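Local atomic coordinates of particle-associated lyase (Acinetobacter bacteriophage AP22, PDB entry 4Y9V), a protein that probably cleaves the capsular polysaccharide of Acinetobacter baumannii as a trimeric phage tailspike lyase, binding the capsular saccharide in a pocket lined partly by its pectin lyase-like beta-helix. Residues F114-S119 with I209-N214; L229-A234 with L252-C257; P600-N605 with F614-E619. All blocks are in the same frame, centred on the assembly; numbering follows the deposited sequence.

Interaction 1: residues F114-S119 with I209-N214. With EDO (1,2-ethanediol), chain E.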
loop_
_atom_site.group_PDB
_atom_site.type_symbol
_atom_site.label_atom_id
_atom_site.label_comp_id
_atom_site.label_asym_id
_atom_site.label_seq_id
_atom_site.Cartn_x
_atom_site.Cartn_y
_atom_site.Cartn_z
ATOM N N PHE A 114 22.692 2.475 -28.396
ATOM C CA PHE A 114 22.076 3.788 -28.420
ATOM C C PHE A 114 22.354 4.484 -27.079
ATOM O O PHE A 114 22.205 3.880 -26.016
ATOM C CB PHE A 114 20.547 3.717 -28.604
ATOM C CG PHE A 114 20.031 3.401 -29.990
ATOM C CD1 PHE A 114 20.845 3.229 -31.101
ATOM C CD2 PHE A 114 18.667 3.281 -30.162
ATOM C CE1 PHE A 114 20.293 2.963 -32.345
ATOM C CE2 PHE A 114 18.114 3.044 -31.413
ATOM C CZ PHE A 114 18.943 2.858 -32.509
ATOM N N TYR A 115 22.682 5.763 -27.145
ATOM C CA TYR A 115 22.912 6.555 -25.944
ATOM C C TYR A 115 22.236 7.906 -26.149
ATOM O O TYR A 115 22.688 8.661 -27.020
ATOM C CB TYR A 115 24.422 6.729 -25.657
ATOM C CG TYR A 115 24.721 7.059 -24.220
ATOM C CD1 TYR A 115 24.279 8.234 -23.620
ATOM C CD2 TYR A 115 25.427 6.164 -23.399
ATOM C CE1 TYR A 115 24.542 8.525 -22.287
ATOM C CE2 TYR A 115 25.681 6.442 -22.076
ATOM C CZ TYR A 115 25.237 7.621 -21.512
ATOM O OH TYR A 115 25.471 7.845 -20.186
ATOM N N ALA A 116 21.208 8.211 -25.394
ATOM C CA ALA A 116 20.475 9.466 -25.508
ATOM C C ALA A 116 20.785 10.293 -24.255
ATOM O O ALA A 116 20.599 9.813 -23.173
ATOM C CB ALA A 116 18.994 9.197 -25.595
ATOM N N SER A 117 21.292 11.515 -24.454
ATOM C CA SER A 117 21.719 12.286 -23.318
ATOM C C SER A 117 21.405 13.770 -23.453
ATOM O O SER A 117 21.724 14.393 -24.467
ATOM C CB SER A 117 23.213 12.151 -23.113
ATOM O OG SER A 117 23.683 12.685 -21.900
ATOM N N GLY A 118 20.922 14.334 -22.348
ATOM C CA GLY A 118 20.981 15.757 -22.098
ATOM C C GLY A 118 22.387 16.165 -21.672
ATOM O O GLY A 118 23.339 15.366 -21.762
ATOM N N SER A 119 22.536 17.392 -21.245
ATOM C CA SER A 119 23.864 17.902 -20.913
ATOM C C SER A 119 23.811 18.727 -19.626
ATOM O O SER A 119 22.750 19.207 -19.229
ATOM C CB SER A 119 24.435 18.738 -22.054
ATOM O OG SER A 119 23.625 19.852 -22.288
ATOM N N ILE A 209 17.221 16.066 -22.426
ATOM C CA ILE A 209 16.832 15.515 -23.736
ATOM C C ILE A 209 15.451 14.867 -23.640
ATOM O O ILE A 209 15.105 14.250 -22.635
ATOM C CB ILE A 209 17.867 14.493 -24.233
ATOM C CG1 ILE A 209 17.639 14.177 -25.730
ATOM C CG2 ILE A 209 17.906 13.200 -23.398
ATOM C CD1 ILE A 209 18.772 13.377 -26.373
ATOM N N ASN A 210 14.687 14.956 -24.754
ATOM C CA ASN A 210 13.418 14.257 -24.894
ATOM C C ASN A 210 13.537 13.219 -26.035
ATOM O O ASN A 210 13.285 13.530 -27.205
ATOM C CB ASN A 210 12.257 15.233 -25.119
ATOM C CG ASN A 210 10.911 14.548 -24.939
ATOM O OD1 ASN A 210 10.847 13.348 -24.822
ATOM N ND2 ASN A 210 9.828 15.316 -24.917
ATOM N N PHE A 211 13.981 12.028 -25.676
ATOM C CA PHE A 211 14.209 10.904 -26.559
ATOM C C PHE A 211 13.060 9.933 -26.385
ATOM O O PHE A 211 12.859 9.431 -25.283
ATOM C CB PHE A 211 15.534 10.248 -26.216
ATOM C CG PHE A 211 15.839 9.031 -27.058
ATOM C CD1 PHE A 211 16.374 9.172 -28.317
ATOM C CD2 PHE A 211 15.598 7.741 -26.603
ATOM C CE1 PHE A 211 16.659 8.074 -29.131
ATOM C CE2 PHE A 211 15.890 6.642 -27.362
ATOM C CZ PHE A 211 16.424 6.812 -28.643
ATOM N N LYS A 212 12.291 9.711 -27.446
ATOM C CA LYS A 212 11.024 8.963 -27.394
ATOM C C LYS A 212 11.041 7.794 -28.344
ATOM O O LYS A 212 11.660 7.827 -29.419
ATOM C CB LYS A 212 9.832 9.897 -27.784
ATOM C CG LYS A 212 9.738 11.080 -26.829
ATOM C CD LYS A 212 8.495 11.864 -27.167
ATOM C CE LYS A 212 7.187 11.137 -26.839
ATOM N NZ LYS A 212 6.025 12.109 -27.027
ATOM N N PHE A 213 10.269 6.770 -27.979
ATOM C CA PHE A 213 10.047 5.638 -28.864
ATOM C C PHE A 213 8.760 4.955 -28.416
ATOM O O PHE A 213 8.488 4.828 -27.222
ATOM C CB PHE A 213 11.212 4.640 -28.854
ATOM C CG PHE A 213 11.642 4.191 -27.469
ATOM C CD1 PHE A 213 12.600 4.924 -26.803
ATOM C CD2 PHE A 213 11.124 3.074 -26.858
ATOM C CE1 PHE A 213 13.030 4.570 -25.546
ATOM C CE2 PHE A 213 11.545 2.703 -25.592
ATOM C CZ PHE A 213 12.479 3.465 -24.916
ATOM N N ASN A 214 7.991 4.461 -29.381
ATOM C CA ASN A 214 6.868 3.596 -29.098
ATOM C C ASN A 214 7.323 2.183 -28.734
ATOM O O ASN A 214 6.714 1.498 -27.893
ATOM C CB ASN A 214 5.893 3.542 -30.272
ATOM C CG ASN A 214 6.500 2.975 -31.528
ATOM O OD1 ASN A 214 7.658 3.222 -31.843
ATOM N ND2 ASN A 214 5.756 2.170 -32.280
HETATM C C1 EDO E . 13.548 10.703 -22.262
HETATM O O1 EDO E . 14.544 11.458 -22.939
HETATM C C2 EDO E . 12.204 11.339 -22.522
HETATM O O2 EDO E . 12.214 12.624 -21.904
#

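Interaction 2: residues L229-A234 with L252-C257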
loop_
_atom_site.group_PDB
_atom_site.type_symbol
_atom_site.label_atom_id
_atom_site.label_comp_id
_atom_site.label_asym_id
_atom_site.label_seq_id
_atom_site.Cartn_x
_atom_site.Cartn_y
_atom_site.Cartn_z
ATOM N N LEU A 229 20.475 0.524 -24.522
ATOM C CA LEU A 229 19.973 1.892 -24.467
ATOM C C LEU A 229 20.310 2.487 -23.086
ATOM O O LEU A 229 19.978 1.904 -22.049
ATOM C CB LEU A 229 18.482 1.981 -24.664
ATOM C CG LEU A 229 17.864 3.393 -24.503
ATOM C CD1 LEU A 229 18.399 4.377 -25.523
ATOM C CD2 LEU A 229 16.356 3.299 -24.538
ATOM N N VAL A 230 20.910 3.676 -23.119
ATOM C CA VAL A 230 21.020 4.552 -21.957
ATOM C C VAL A 230 20.226 5.827 -22.283
ATOM O O VAL A 230 20.397 6.402 -23.356
ATOM C CB VAL A 230 22.462 4.915 -21.611
ATOM C CG1 VAL A 230 22.486 5.759 -20.306
ATOM C CG2 VAL A 230 23.332 3.671 -21.491
ATOM N N ILE A 231 19.395 6.265 -21.322
ATOM C CA ILE A 231 18.774 7.589 -21.333
ATOM C C ILE A 231 19.364 8.339 -20.144
ATOM O O ILE A 231 19.296 7.841 -19.025
ATOM C CB ILE A 231 17.253 7.512 -21.242
ATOM C CG1 ILE A 231 16.651 6.732 -22.390
ATOM C CG2 ILE A 231 16.652 8.898 -21.101
ATOM C CD1 ILE A 231 15.174 6.444 -22.266
ATOM N N ASP A 232 19.960 9.508 -20.414
ATOM C CA ASP A 232 20.750 10.243 -19.438
ATOM C C ASP A 232 20.310 11.703 -19.446
ATOM O O ASP A 232 20.142 12.288 -20.524
ATOM C CB ASP A 232 22.220 10.071 -19.817
ATOM C CG ASP A 232 23.270 10.482 -18.820
ATOM O OD1 ASP A 232 22.992 11.192 -17.852
ATOM O OD2 ASP A 232 24.453 10.012 -19.034
ATOM N N TYR A 233 20.102 12.293 -18.267
ATOM C CA TYR A 233 19.730 13.699 -18.163
ATOM C C TYR A 233 18.421 13.994 -18.960
ATOM O O TYR A 233 18.345 14.840 -19.848
ATOM C CB TYR A 233 20.830 14.666 -18.523
ATOM C CG TYR A 233 21.825 14.973 -17.416
ATOM C CD1 TYR A 233 21.437 15.168 -16.097
ATOM C CD2 TYR A 233 23.166 15.186 -17.722
ATOM C CE1 TYR A 233 22.357 15.533 -15.112
ATOM C CE2 TYR A 233 24.086 15.565 -16.742
ATOM C CZ TYR A 233 23.681 15.737 -15.423
ATOM O OH TYR A 233 24.539 16.100 -14.429
ATOM N N ALA A 234 17.367 13.286 -18.535
ATOM C CA ALA A 234 16.013 13.503 -19.016
ATOM C C ALA A 234 15.093 13.651 -17.795
ATOM O O ALA A 234 15.353 13.100 -16.728
ATOM C CB ALA A 234 15.526 12.374 -19.905
ATOM N N LEU A 252 19.089 -1.950 -19.924
ATOM C CA LEU A 252 18.557 -0.604 -20.006
ATOM C C LEU A 252 19.117 0.176 -18.844
ATOM O O LEU A 252 19.071 -0.327 -17.705
ATOM C CB LEU A 252 17.034 -0.645 -19.912
ATOM C CG LEU A 252 16.309 0.710 -19.886
ATOM C CD1 LEU A 252 16.492 1.472 -21.178
ATOM C CD2 LEU A 252 14.808 0.511 -19.599
ATOM N N ARG A 253 19.601 1.396 -19.085
ATOM C CA ARG A 253 20.034 2.261 -17.989
ATOM C C ARG A 253 19.329 3.598 -18.111
ATOM O O ARG A 253 19.322 4.223 -19.182
ATOM C CB ARG A 253 21.554 2.470 -18.005
ATOM C CG ARG A 253 22.047 3.422 -16.938
ATOM C CD ARG A 253 23.544 3.632 -16.957
ATOM N NE ARG A 253 24.249 2.401 -16.642
ATOM C CZ ARG A 253 25.338 1.926 -17.239
ATOM N NH1 ARG A 253 25.900 2.582 -18.237
ATOM N NH2 ARG A 253 25.842 0.756 -16.845
ATOM N N LEU A 254 18.736 4.038 -16.993
ATOM C CA LEU A 254 18.204 5.397 -16.831
ATOM C C LEU A 254 19.200 6.087 -15.883
ATOM O O LEU A 254 19.349 5.608 -14.757
ATOM C CB LEU A 254 16.823 5.454 -16.217
ATOM C CG LEU A 254 15.642 4.835 -16.958
ATOM C CD1 LEU A 254 15.711 5.099 -18.451
ATOM C CD2 LEU A 254 15.554 3.338 -16.765
ATOM N N ARG A 255 19.867 7.140 -16.362
ATOM C CA ARG A 255 20.966 7.753 -15.635
ATOM C C ARG A 255 20.696 9.233 -15.431
ATOM O O ARG A 255 20.382 9.947 -16.377
ATOM C CB ARG A 255 22.271 7.552 -16.412
ATOM C CG ARG A 255 23.516 8.118 -15.735
ATOM C CD ARG A 255 24.756 7.604 -16.416
ATOM N NE ARG A 255 26.009 8.009 -15.796
ATOM C CZ ARG A 255 26.910 8.832 -16.326
ATOM N NH1 ARG A 255 26.650 9.565 -17.370
ATOM N NH2 ARG A 255 28.094 8.917 -15.730
ATOM N N ARG A 256 20.834 9.709 -14.198
ATOM C CA ARG A 256 20.676 11.137 -13.932
ATOM C C ARG A 256 19.342 11.650 -14.506
ATOM O O ARG A 256 19.267 12.724 -15.082
ATOM C CB ARG A 256 21.865 11.965 -14.417
ATOM C CG ARG A 256 23.178 11.574 -13.709
ATOM C CD ARG A 256 24.383 12.400 -14.153
ATOM N NE ARG A 256 24.608 12.266 -15.594
ATOM C CZ ARG A 256 25.649 12.757 -16.213
ATOM N NH1 ARG A 256 26.636 13.350 -15.577
ATOM N NH2 ARG A 256 25.719 12.640 -17.534
ATOM N N CYS A 257 18.287 10.865 -14.287
ATOM C CA CYS A 257 16.949 11.221 -14.719
ATOM C C CYS A 257 16.104 11.630 -13.492
ATOM O O CYS A 257 16.378 11.231 -12.363
ATOM C CB CYS A 257 16.279 10.116 -15.519
ATOM S SG CYS A 257 17.017 9.851 -17.160
#

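Interaction 3: residues P600-N605 with F614-E619. Unlike the reference sequence in segment 600-605: I602 (reference Val).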
loop_
_atom_site.group_PDB
_atom_site.type_symbol
_atom_site.label_atom_id
_atom_site.label_comp_id
_atom_site.label_asym_id
_atom_site.label_seq_id
_atom_site.Cartn_x
_atom_site.Cartn_y
_atom_site.Cartn_z
ATOM N N PRO A 600 4.847 -18.812 40.385
ATOM C CA PRO A 600 3.836 -18.287 41.302
ATOM C C PRO A 600 3.691 -19.184 42.542
ATOM O O PRO A 600 3.832 -20.392 42.461
ATOM C CB PRO A 600 2.565 -18.368 40.444
ATOM C CG PRO A 600 2.996 -18.504 39.079
ATOM C CD PRO A 600 4.297 -19.148 39.058
ATOM N N ALA A 601 3.372 -18.525 43.652
ATOM C CA ALA A 601 3.166 -19.238 44.916
ATOM C C ALA A 601 2.243 -18.434 45.805
ATOM O O ALA A 601 2.032 -17.243 45.607
ATOM C CB ALA A 601 4.520 -19.466 45.604
ATOM N N ILE A 602 1.756 -19.114 46.850
ATOM C CA ILE A 602 1.104 -18.493 47.980
ATOM C C ILE A 602 1.973 -18.671 49.212
ATOM O O ILE A 602 2.480 -19.772 49.473
ATOM C CB ILE A 602 -0.269 -19.230 48.272
ATOM C CG1 ILE A 602 -1.237 -18.987 47.157
ATOM C CG2 ILE A 602 -0.823 -18.817 49.628
ATOM C CD1 ILE A 602 -1.224 -17.531 46.921
ATOM N N LEU A 603 2.094 -17.596 49.983
ATOM C CA LEU A 603 2.649 -17.638 51.343
ATOM C C LEU A 603 1.457 -17.557 52.314
ATOM O O LEU A 603 0.644 -16.627 52.230
ATOM C CB LEU A 603 3.620 -16.515 51.591
ATOM C CG LEU A 603 4.869 -16.506 50.697
ATOM C CD1 LEU A 603 5.724 -15.308 50.979
ATOM C CD2 LEU A 603 5.689 -17.757 50.853
ATOM N N TRP A 604 1.356 -18.520 53.207
ATOM C CA TRP A 604 0.258 -18.589 54.157
ATOM C C TRP A 604 0.597 -17.849 55.444
ATOM O O TRP A 604 1.733 -17.988 55.955
ATOM C CB TRP A 604 -0.074 -20.065 54.501
ATOM C CG TRP A 604 -0.481 -20.853 53.303
ATOM C CD1 TRP A 604 0.257 -21.799 52.660
ATOM C CD2 TRP A 604 -1.740 -20.760 52.602
ATOM N NE1 TRP A 604 -0.453 -22.309 51.582
ATOM C CE2 TRP A 604 -1.663 -21.679 51.531
ATOM C CE3 TRP A 604 -2.877 -19.994 52.757
ATOM C CZ2 TRP A 604 -2.721 -21.845 50.618
ATOM C CZ3 TRP A 604 -3.938 -20.142 51.862
ATOM C CH2 TRP A 604 -3.828 -21.073 50.805
ATOM N N ASN A 605 -0.356 -17.165 56.022
ATOM C CA ASN A 605 -0.176 -16.596 57.362
ATOM C C ASN A 605 -0.416 -17.594 58.476
ATOM O O ASN A 605 -0.015 -17.332 59.606
ATOM C CB ASN A 605 -1.026 -15.324 57.553
ATOM C CG ASN A 605 -2.515 -15.572 57.392
ATOM O OD1 ASN A 605 -2.952 -16.427 56.622
ATOM N ND2 ASN A 605 -3.306 -14.780 58.114
ATOM N N PHE A 614 -7.037 -24.386 43.872
ATOM C CA PHE A 614 -7.354 -23.034 43.407
ATOM C C PHE A 614 -6.349 -22.647 42.341
ATOM O O PHE A 614 -5.396 -23.379 42.073
ATOM C CB PHE A 614 -7.430 -22.057 44.589
ATOM C CG PHE A 614 -6.129 -22.031 45.407
ATOM C CD1 PHE A 614 -5.120 -21.166 45.068
ATOM C CD2 PHE A 614 -5.979 -22.878 46.481
ATOM C CE1 PHE A 614 -3.937 -21.170 45.803
ATOM C CE2 PHE A 614 -4.808 -22.880 47.214
ATOM C CZ PHE A 614 -3.786 -22.018 46.871
ATOM N N ASN A 615 -6.556 -21.484 41.743
ATOM C CA ASN A 615 -5.672 -21.005 40.676
ATOM C C ASN A 615 -4.671 -19.967 41.151
ATOM O O ASN A 615 -4.988 -19.071 41.946
ATOM C CB ASN A 615 -6.513 -20.376 39.571
ATOM C CG ASN A 615 -7.198 -21.404 38.696
ATOM O OD1 ASN A 615 -6.652 -22.471 38.434
ATOM N ND2 ASN A 615 -8.395 -21.030 38.232
ATOM N N LEU A 616 -3.486 -20.054 40.560
ATOM C CA LEU A 616 -2.516 -18.980 40.538
ATOM C C LEU A 616 -2.410 -18.485 39.088
ATOM O O LEU A 616 -2.396 -19.262 38.157
ATOM C CB LEU A 616 -1.147 -19.403 41.073
ATOM C CG LEU A 616 -1.134 -19.665 42.559
ATOM C CD1 LEU A 616 0.122 -20.347 43.008
ATOM C CD2 LEU A 616 -1.199 -18.293 43.293
ATOM N N TYR A 617 -2.318 -17.173 38.951
ATOM C CA TYR A 617 -2.203 -16.505 37.669
ATOM C C TYR A 617 -0.912 -15.721 37.645
ATOM O O TYR A 617 -0.444 -15.223 38.677
ATOM C CB TYR A 617 -3.374 -15.561 37.442
ATOM C CG TYR A 617 -4.706 -16.236 37.469
ATOM C CD1 TYR A 617 -5.203 -16.844 36.329
ATOM C CD2 TYR A 617 -5.497 -16.270 38.621
ATOM C CE1 TYR A 617 -6.444 -17.470 36.320
ATOM C CE2 TYR A 617 -6.741 -16.874 38.617
ATOM C CZ TYR A 617 -7.236 -17.457 37.464
ATOM O OH TYR A 617 -8.478 -18.015 37.505
ATOM N N TRP A 618 -0.350 -15.535 36.447
ATOM C CA TRP A 618 0.879 -14.801 36.304
ATOM C C TRP A 618 0.878 -14.045 34.976
ATOM O O TRP A 618 0.242 -14.457 34.004
ATOM C CB TRP A 618 2.125 -15.739 36.411
ATOM C CG TRP A 618 2.115 -16.798 35.338
ATOM C CD1 TRP A 618 1.489 -18.012 35.362
ATOM C CD2 TRP A 618 2.686 -16.673 34.040
ATOM N NE1 TRP A 618 1.639 -18.669 34.180
ATOM C CE2 TRP A 618 2.390 -17.854 33.339
ATOM C CE3 TRP A 618 3.452 -15.687 33.372
ATOM C CZ2 TRP A 618 2.809 -18.074 32.016
ATOM C CZ3 TRP A 618 3.842 -15.908 32.077
ATOM C CH2 TRP A 618 3.545 -17.092 31.406
ATOM N N GLU A 619 1.664 -12.971 34.974
ATOM C CA GLU A 619 1.941 -12.200 33.777
ATOM C C GLU A 619 3.388 -11.737 33.816
ATOM O O GLU A 619 3.853 -11.290 34.870
ATOM C CB GLU A 619 1.006 -10.980 33.690
ATOM C CG GLU A 619 1.148 -10.228 32.381
ATOM C CD GLU A 619 0.125 -9.164 32.213
ATOM O OE1 GLU A 619 0.631 -8.026 31.919
ATOM O OE2 GLU A 619 -1.079 -9.396 32.384
#

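Interaction 1: residues F114-S119 with I209-N214
A116 sits with its CB over one face of the F211 ring, inside the hydrophobic interior of the beta-helix, where strand 113-125 on one wall meets strand 211-213 on another. The methyl lies 3.9 Å from the centroid of the F211 ring, 26° off the ring normal, a CH-pi contact displaced toward the CG end: A116 CB to F211 CG is 3.5 Å. With CG anti to the backbone N (chi1 178°), the F211 ring extends across the interior and presents that face to A116. F114, two residues back on the same strand, also directs its side chain inward, and its CD2 approaches F211 CZ at a looser 4.5 Å. F92 meets both phenyl rings, while F98 packs on F211.

At the other end I209 lies mainly against backbone: its CG2 touches G118 N at 3.4 Å, and its CD1 lies by the S117 backbone with A116 CB a little farther, at 4.3 Å. No hydrogen bond joins the two segments. A 1,2-ethanediol, probably from the crystallisation liquor, bridges the loop residue I209 and F211, where strand 211-213 begins: its O1 donates to I209 O and accepts from F211 N, F211 N to O1 being 2.9 Å with an N-H...O angle of 174°.

Interaction 2: residues L229-A234 with L252-C257
Two successive parallel strands of one beta-helix wall, 229-232 and 250-255, pair here beside the saccharide-binding region, and a salt-bridge network of D232, R255 and R256 closes their C-terminal ends. In-register backbone bonds run from R253 N to L229 O, I231 N to R253 O, R255 N to I231 O and Y233 N to R255 O. L229 beside L252 and I231 beside L254 pack on one face of the sheet; V230, R253, D232 and R255 occupy the other.

D232 gives OD1 to R256 and OD2 chiefly to R255, with R256 NH2 only weakly bonded to OD2. R256 grips OD1 side-on, NE at 3.0 Å and NH2 at 3.1 Å from D232 OD1, whereas the extended R255 chain brings NH1 to 2.8 Å from D232 OD2, at the edge of its guanidinium. Y115 also bonds OD2, and R255 has further salt bridges to D307 of the glycan pocket and to D309. R253 bonds Q281, another pocket residue, and lies near a bound sugar.

A bend at chi3 (-59°) lets the R256 guanidinium lie flat on the Y233 ring, planes 17° apart and centres 3.9 Å apart. Y233 CE2 stands under the middle of the guanidinium, 3.3 Å from R256 CZ.

Interaction 3: residues P600-N605 with F614-E619
L616 presses its side chain against strand 600-604, and each part of it finds a different neighbour. CB comes first, 3.9 Å from P600 CB. With CG anti to the carbonyl carbon (chi1 -70°), the branch then reaches over the other strand and its two methyls part company. CD1 settles against backbone, 3.8 Å from P600 O and equally close to A601 CA; CD2 turns to I602 and meets its CD1 at 3.7 Å. One leucine thus spans three consecutive residues of the facing strand.

The segments belong to the C-terminal Ig-like domain, and the contact has the character of beta-sandwich packing: strand 597-604 runs in a three-stranded antiparallel sheet, strand 613-623 pairs with 518-531 and 555-561, and apolar side chains fill the space between. The two short segments cross at 125°, their axes 7.2 Å apart at closest approach, and no hydrogen bond links them. V560 of strand 555-561 adds to the same core, touching I602, F614 and L616.

Toward one end, I602, an isoleucine where the reference sequence has valine, brings CG1 to the edge of the F614 ring, 3.7 Å from F614 CE1. W604 and F614 approach from opposite directions, W604 CZ2 lying 3.9 Å from F614 CZ, and F574 meets both rings. The W604 indole is held on two counts: NE1 bonds to T539, and CG2 of I602 lies over the centre of one face, 3.5 Å above its plane. Toward the other end P600 crosses W618 obliquely, its ring carbon CG touching W618 CB at 3.9 Å and coming almost as near to W618 CD1.

How the interactions relate
From the N terminus, 114-119 comes first, and interaction 1 closes the longest loop when 209-214 returns after 89 residues, most of them in the first Ig-like domain. Interaction 2 then opens and closes over a short excursion of 17 residues, one step along the beta-helix. Interaction 3 spans an 8-residue connection near the C terminus. The three lie in series, none nested or crossed. Interactions 1 and 2 touch, since strands 113-125 and 229-232 are neighbours: A116 N lies 2.8 Å from V230 O, a probable hydrogen bond. Interaction 3 stands apart in the C-terminal Ig-like domain, its centre about 70 Å from that of interaction 2.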